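Side-chain contacts in colicin B (Escherichia coli, PDB 1RH1), which kills Escherichia coli and closely related bacteria by forming channels that depolarise the cytoplasmic membrane and dissipate cellular energy: residues A[104-107]-A[108-112]; A[475-478]-A[479-483]; A[491-494]-A[495-499]. All blocks are in the same frame, centred on the assembly; numbering follows the deposited sequence.

Interaction 1 (A[104-107]-A[108-112])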
loop_
_atom_site.group_PDB
_atom_site.type_symbol
_atom_site.label_atom_id
_atom_site.label_comp_id
_atom_site.label_asym_id
_atom_site.label_seq_id
_atom_site.Cartn_x
_atom_site.Cartn_y
_atom_site.Cartn_z
ATOM N N THR A 104 -12.828 -3.129 -21.047
ATOM C CA THR A 104 -12.003 -2.983 -22.230
ATOM C C THR A 104 -11.017 -1.854 -22.048
ATOM O O THR A 104 -9.861 -2.061 -22.377
ATOM C CB THR A 104 -12.854 -2.706 -23.427
ATOM O OG1 THR A 104 -13.659 -3.845 -23.625
ATOM C CG2 THR A 104 -12.049 -2.482 -24.657
ATOM N N VAL A 105 -11.395 -0.691 -21.508
ATOM C CA VAL A 105 -10.449 0.384 -21.245
ATOM C C VAL A 105 -9.471 -0.022 -20.152
ATOM O O VAL A 105 -8.286 0.303 -20.251
ATOM C CB VAL A 105 -11.226 1.640 -20.844
ATOM C CG1 VAL A 105 -10.324 2.775 -20.420
ATOM C CG2 VAL A 105 -12.022 2.074 -22.058
ATOM N N LEU A 106 -9.915 -0.774 -19.127
ATOM C CA LEU A 106 -9.020 -1.203 -18.065
ATOM C C LEU A 106 -7.972 -2.121 -18.638
ATOM O O LEU A 106 -6.807 -1.803 -18.458
ATOM C CB LEU A 106 -9.712 -1.971 -17.002
ATOM C CG LEU A 106 -9.369 -1.704 -15.572
ATOM C CD1 LEU A 106 -9.677 -2.974 -14.855
ATOM C CD2 LEU A 106 -7.930 -1.393 -15.320
ATOM N N GLU A 107 -8.349 -3.189 -19.366
ATOM C CA GLU A 107 -7.418 -4.139 -19.982
ATOM C C GLU A 107 -6.394 -3.467 -20.892
ATOM O O GLU A 107 -5.189 -3.617 -20.699
ATOM C CB GLU A 107 -8.192 -5.165 -20.784
ATOM C CG GLU A 107 -9.046 -6.142 -19.972
ATOM C CD GLU A 107 -9.894 -7.152 -20.771
ATOM O OE1 GLU A 107 -10.486 -8.040 -20.146
ATOM O OE2 GLU A 107 -9.988 -7.064 -22.005
ATOM N N ASN A 108 -6.875 -2.680 -21.863
ATOM C CA ASN A 108 -6.035 -1.858 -22.716
ATOM C C ASN A 108 -5.090 -0.983 -21.914
ATOM O O ASN A 108 -3.890 -1.029 -22.156
ATOM C CB ASN A 108 -6.848 -0.929 -23.591
ATOM C CG ASN A 108 -7.564 -1.571 -24.766
ATOM O OD1 ASN A 108 -7.881 -0.897 -25.739
ATOM N ND2 ASN A 108 -7.861 -2.861 -24.762
ATOM N N GLY A 109 -5.533 -0.218 -20.925
ATOM C CA GLY A 109 -4.611 0.644 -20.212
ATOM C C GLY A 109 -3.567 -0.105 -19.402
ATOM O O GLY A 109 -2.486 0.426 -19.117
ATOM N N LEU A 110 -3.899 -1.345 -19.043
ATOM C CA LEU A 110 -3.032 -2.154 -18.213
ATOM C C LEU A 110 -1.839 -2.695 -18.951
ATOM O O LEU A 110 -0.889 -3.168 -18.343
ATOM C CB LEU A 110 -3.812 -3.314 -17.626
ATOM C CG LEU A 110 -4.786 -3.065 -16.505
ATOM C CD1 LEU A 110 -5.629 -4.292 -16.321
ATOM C CD2 LEU A 110 -4.042 -2.691 -15.252
ATOM N N ARG A 111 -1.900 -2.659 -20.275
ATOM C CA ARG A 111 -0.794 -3.035 -21.130
ATOM C C ARG A 111 0.293 -1.958 -21.133
ATOM O O ARG A 111 1.411 -2.189 -21.588
ATOM C CB ARG A 111 -1.311 -3.221 -22.520
ATOM C CG ARG A 111 -2.206 -4.426 -22.793
ATOM C CD ARG A 111 -3.015 -4.192 -24.072
ATOM N NE ARG A 111 -2.191 -3.659 -25.147
ATOM C CZ ARG A 111 -2.554 -2.629 -25.935
ATOM N NH1 ARG A 111 -3.747 -2.004 -25.799
ATOM N NH2 ARG A 111 -1.659 -2.191 -26.841
ATOM N N GLY A 112 -0.029 -0.752 -20.649
ATOM C CA GLY A 112 0.881 0.379 -20.561
ATOM C C GLY A 112 1.322 0.679 -19.128
ATOM O O GLY A 112 1.808 1.767 -18.799
#
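Glu107 and Leu110 meet where helix 99-110 approaches its C-terminal end, and their contact is a worked example of how helical hydrogen bonding changes there. The carbonyl oxygen of Glu107 attracts two amides, each weakly: Leu110 N lies 3.1 Å from Glu107 O, and Arg111 N lies farther off. Leu110 N is itself divided, since it also makes a weak bond to Leu106 O. Just upstream the pattern is still regular, with Asn108 N donating to Thr104 O at 3.1 Å and an N-H...O angle of 165°.

Asn108 adds a side chain to that regular turn. Its CG stands beside its own backbone N (chi1 -74°), which folds the amide back over the preceding turn and brings Asn108 ND2 to 3.2 Å from Thr104 O. The angle is too poor for a hydrogen bond, so the approach is one of proximity alone. On its other flank the Asn108 CG faces the in-plane edge of the Arg111 guanidinium.

Leu110 turns the opposite chemistry inward. Its CB points toward residues 104-107, and its CG and CD1 each come within 3.8 Å of Leu106 CD2, the two leucines crossing obliquely. Both rest on Ala121 of strand 121-128 and on Tyr254 of strand 252-256, while the side chain of Glu107 touches Tyr169.

The cross-segment bonds therefore run through the backbone, and the side chains contribute by sorting themselves. Leu106 and Leu110 form an apolar strip seated on the neighbouring strands, whereas Thr104, Glu107, Asn108 and Arg111 are exposed. Such a division is the signature of an amphipathic helix lying on a sheet at the protein surface.

Interaction 2 (A[475-478]-A[479-483])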
loop_
_atom_site.group_PDB
_atom_site.type_symbol
_atom_site.label_atom_id
_atom_site.label_comp_id
_atom_site.label_asym_id
_atom_site.label_seq_id
_atom_site.Cartn_x
_atom_site.Cartn_y
_atom_site.Cartn_z
ATOM N N PHE A 475 41.192 10.182 -3.227
ATOM C CA PHE A 475 42.291 10.990 -2.764
ATOM C C PHE A 475 43.581 10.599 -3.448
ATOM O O PHE A 475 43.812 9.422 -3.754
ATOM C CB PHE A 475 42.480 10.820 -1.288
ATOM C CG PHE A 475 41.567 11.616 -0.382
ATOM C CD1 PHE A 475 41.562 11.298 0.987
ATOM C CD2 PHE A 475 40.775 12.657 -0.876
ATOM C CE1 PHE A 475 40.767 12.024 1.866
ATOM C CE2 PHE A 475 39.982 13.375 0.010
ATOM C CZ PHE A 475 39.983 13.057 1.371
ATOM N N GLY A 476 44.407 11.613 -3.720
ATOM C CA GLY A 476 45.736 11.321 -4.217
ATOM C C GLY A 476 46.622 11.015 -3.006
ATOM O O GLY A 476 47.250 11.946 -2.467
ATOM N N LEU A 477 46.661 9.752 -2.521
ATOM C CA LEU A 477 47.474 9.433 -1.340
ATOM C C LEU A 477 48.244 8.124 -1.514
ATOM O O LEU A 477 47.777 7.211 -2.207
ATOM C CB LEU A 477 46.625 9.266 -0.070
ATOM C CG LEU A 477 45.540 10.236 0.351
ATOM C CD1 LEU A 477 44.725 9.568 1.435
ATOM C CD2 LEU A 477 46.131 11.557 0.790
ATOM N N SER A 478 49.405 8.001 -0.841
ATOM C CA SER A 478 50.212 6.797 -0.908
ATOM C C SER A 478 49.559 5.580 -0.241
ATOM O O SER A 478 48.550 5.724 0.444
ATOM C CB SER A 478 51.560 7.088 -0.269
ATOM O OG SER A 478 51.627 6.924 1.141
ATOM N N ALA A 479 50.082 4.363 -0.410
ATOM C CA ALA A 479 49.506 3.183 0.211
ATOM C C ALA A 479 49.512 3.117 1.737
ATOM O O ALA A 479 48.625 2.506 2.348
ATOM C CB ALA A 479 50.213 1.947 -0.266
ATOM N N THR A 480 50.491 3.770 2.376
ATOM C CA THR A 480 50.600 3.739 3.830
ATOM C C THR A 480 49.415 4.459 4.407
ATOM O O THR A 480 48.705 3.936 5.259
ATOM C CB THR A 480 51.839 4.439 4.342
ATOM O OG1 THR A 480 52.878 4.177 3.423
ATOM C CG2 THR A 480 52.258 3.922 5.702
ATOM N N VAL A 481 49.223 5.638 3.807
ATOM C CA VAL A 481 48.157 6.568 4.100
ATOM C C VAL A 481 46.820 5.945 3.747
ATOM O O VAL A 481 45.991 5.868 4.644
ATOM C CB VAL A 481 48.414 7.845 3.305
ATOM C CG1 VAL A 481 47.394 8.903 3.633
ATOM C CG2 VAL A 481 49.775 8.383 3.692
ATOM N N VAL A 482 46.551 5.465 2.525
ATOM C CA VAL A 482 45.278 4.820 2.186
ATOM C C VAL A 482 44.910 3.713 3.178
ATOM O O VAL A 482 43.734 3.522 3.488
ATOM C CB VAL A 482 45.368 4.257 0.748
ATOM C CG1 VAL A 482 44.175 3.402 0.323
ATOM C CG2 VAL A 482 45.419 5.473 -0.150
ATOM N N GLY A 483 45.908 3.011 3.718
ATOM C CA GLY A 483 45.641 2.033 4.750
ATOM C C GLY A 483 45.147 2.682 6.053
ATOM O O GLY A 483 44.163 2.232 6.644
#
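Ala479, the first residue of helix 479-495, follows directly on Ser478, which occupies the N-cap position. The serine hydroxyl sits between its own backbone N and carbonyl carbon (chi1 86°), a crowded position that turns it to the start of the helix. Ser478 OG nevertheless approaches Ala479 N at a poor angle, and no hydrogen bond joins them.

Thr480 lies alongside the same hydroxyl, its OG1 being 3.8 Å from Ser478 OG. Val481 has a methyl for each of two neighbours. Its CG2 closes on Ser478 OG at 3.5 Å, while its CG1, anti to the backbone N (chi1 -176°), meets Leu477 CD1 at 3.5 Å; the leucine and valine side chains cross at about a right angle.

At Val482 the first helical turn is closed. Val482 N donates to Ser478 O over 2.9 Å in an almost perfectly straight bond (179°). The valine's CG2 also reaches Leu477 CB at 4.0 Å. An apolar residue just before the N-cap thus touches one five positions later, the arrangement known as a hydrophobic staple. Gly483 N then bonds back to Ala479 O, continuing the helix.

The loop carrying residues 475-478 joins helix 457-472 to helix 479-495, where one predicted membrane-spanning segment gives way to the next, and this helix start opens the second arm of the hairpin. Leu477 and Val481 pack on helix 386-398, where Phe475 also makes a T-shaped stack with Trp396, while Ala479 and Val482 lie against the long helix 291-340.

Interaction 3 (A[491-494]-A[495-499])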
loop_
_atom_site.group_PDB
_atom_site.type_symbol
_atom_site.label_atom_id
_atom_site.label_comp_id
_atom_site.label_asym_id
_atom_site.label_seq_id
_atom_site.Cartn_x
_atom_site.Cartn_y
_atom_site.Cartn_z
ATOM N N GLY A 491 36.510 2.012 11.016
ATOM C CA GLY A 491 36.243 2.073 12.436
ATOM C C GLY A 491 35.223 3.164 12.700
ATOM O O GLY A 491 34.430 2.999 13.620
ATOM N N ALA A 492 35.169 4.251 11.905
ATOM C CA ALA A 492 34.188 5.306 12.112
ATOM C C ALA A 492 32.811 4.903 11.605
ATOM O O ALA A 492 31.858 4.955 12.376
ATOM C CB ALA A 492 34.601 6.578 11.401
ATOM N N ILE A 493 32.607 4.468 10.368
ATOM C CA ILE A 493 31.303 3.972 9.955
ATOM C C ILE A 493 30.891 2.777 10.815
ATOM O O ILE A 493 29.719 2.565 11.125
ATOM C CB ILE A 493 31.396 3.564 8.529
ATOM C CG1 ILE A 493 31.713 4.782 7.730
ATOM C CG2 ILE A 493 30.105 2.940 8.065
ATOM C CD1 ILE A 493 32.236 4.356 6.359
ATOM N N GLY A 494 31.895 2.010 11.244
ATOM C CA GLY A 494 31.683 0.840 12.085
ATOM C C GLY A 494 30.957 1.148 13.388
ATOM O O GLY A 494 29.902 0.570 13.673
ATOM N N ALA A 495 31.542 2.117 14.110
ATOM C CA ALA A 495 31.063 2.599 15.398
ATOM C C ALA A 495 29.603 3.039 15.484
ATOM O O ALA A 495 29.031 2.989 16.562
ATOM C CB ALA A 495 31.926 3.762 15.839
ATOM N N PHE A 496 28.978 3.478 14.388
ATOM C CA PHE A 496 27.578 3.856 14.357
ATOM C C PHE A 496 26.691 2.658 14.105
ATOM O O PHE A 496 25.462 2.775 14.115
ATOM C CB PHE A 496 27.298 4.905 13.243
ATOM C CG PHE A 496 27.700 6.323 13.651
ATOM C CD1 PHE A 496 28.799 6.939 13.057
ATOM C CD2 PHE A 496 26.996 6.983 14.669
ATOM C CE1 PHE A 496 29.189 8.200 13.492
ATOM C CE2 PHE A 496 27.395 8.247 15.097
ATOM C CZ PHE A 496 28.493 8.853 14.509
ATOM N N ILE A 497 27.299 1.495 13.848
ATOM C CA ILE A 497 26.527 0.316 13.489
ATOM C C ILE A 497 26.736 -0.744 14.538
ATOM O O ILE A 497 25.789 -1.268 15.124
ATOM C CB ILE A 497 26.952 -0.263 12.100
ATOM C CG1 ILE A 497 27.027 0.786 11.001
ATOM C CG2 ILE A 497 25.893 -1.281 11.711
ATOM C CD1 ILE A 497 27.391 0.266 9.624
ATOM N N ASP A 498 28.003 -1.016 14.801
ATOM C CA ASP A 498 28.291 -2.084 15.709
ATOM C C ASP A 498 29.671 -1.979 16.296
ATOM O O ASP A 498 30.570 -1.460 15.643
ATOM C CB ASP A 498 28.149 -3.372 14.946
ATOM C CG ASP A 498 27.684 -4.535 15.787
ATOM O OD1 ASP A 498 26.705 -5.150 15.374
ATOM O OD2 ASP A 498 28.277 -4.823 16.833
ATOM N N ASP A 499 29.861 -2.493 17.511
ATOM C CA ASP A 499 31.180 -2.507 18.117
ATOM C C ASP A 499 31.953 -3.703 17.579
ATOM O O ASP A 499 33.183 -3.692 17.664
ATOM C CB ASP A 499 31.067 -2.588 19.651
ATOM C CG ASP A 499 32.399 -2.565 20.402
ATOM O OD1 ASP A 499 33.056 -1.523 20.447
ATOM O OD2 ASP A 499 32.781 -3.604 20.944
#
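Gly494 O is gripped by two backbone amides of the turn that follows helix 479-495. Asp498 N donates to Gly494 O at 2.7 Å, nearly straight at 174°, and Ile497 N reaches Gly494 O at 2.8 Å from above the carbonyl plane. Upstream, Ala495 N keeps the regular helical bond to Gly491 O, whereas Phe496 N makes only a weak one to Ile493 O.

Ile497 is folded back on the last turn because its CG1 stands beside its own backbone N (chi1 -49°). That branch comes to 3.2 Å from Ile493 O, and its CD1 lies 4.1 Å from Ile493 CG2. The two isoleucines run side by side, pointing the same way, and both pack on Ile355 of helix 342-357. Phe496 leaves in another direction, toward Met444 and Val447 of helix 441-452.

With two donors, the carbonyl of Gly494 remains satisfied in a buried setting while the chain turns. Arg364 NE similarly takes up Ala495 O. Asp498 OD2 accepts a hydrogen bond from Lys500 N, so Asp498, whose backbone N helps close one helix, uses its side chain to cap the start of helix 500-510.

How the interactions relate
Interaction 1 comes first along the chain and belongs to the N-terminal, strand-rich part of colicin B; interactions 2 and 3 follow in that order within the helical pore-forming domain. Interaction 1 is remote from both, its centre about 58 Å from that of interaction 2 and about 50 Å from that of interaction 3, with the long helix 291-340 spanning between the two parts of the molecule. Interactions 2 and 3 share helix 479-495, one at its start and the other at its end, their centres about 21 Å apart. Together they bracket the second predicted membrane-spanning segment, consistent with the hydrophobic hairpin of channel-forming colicins, here in the soluble fold.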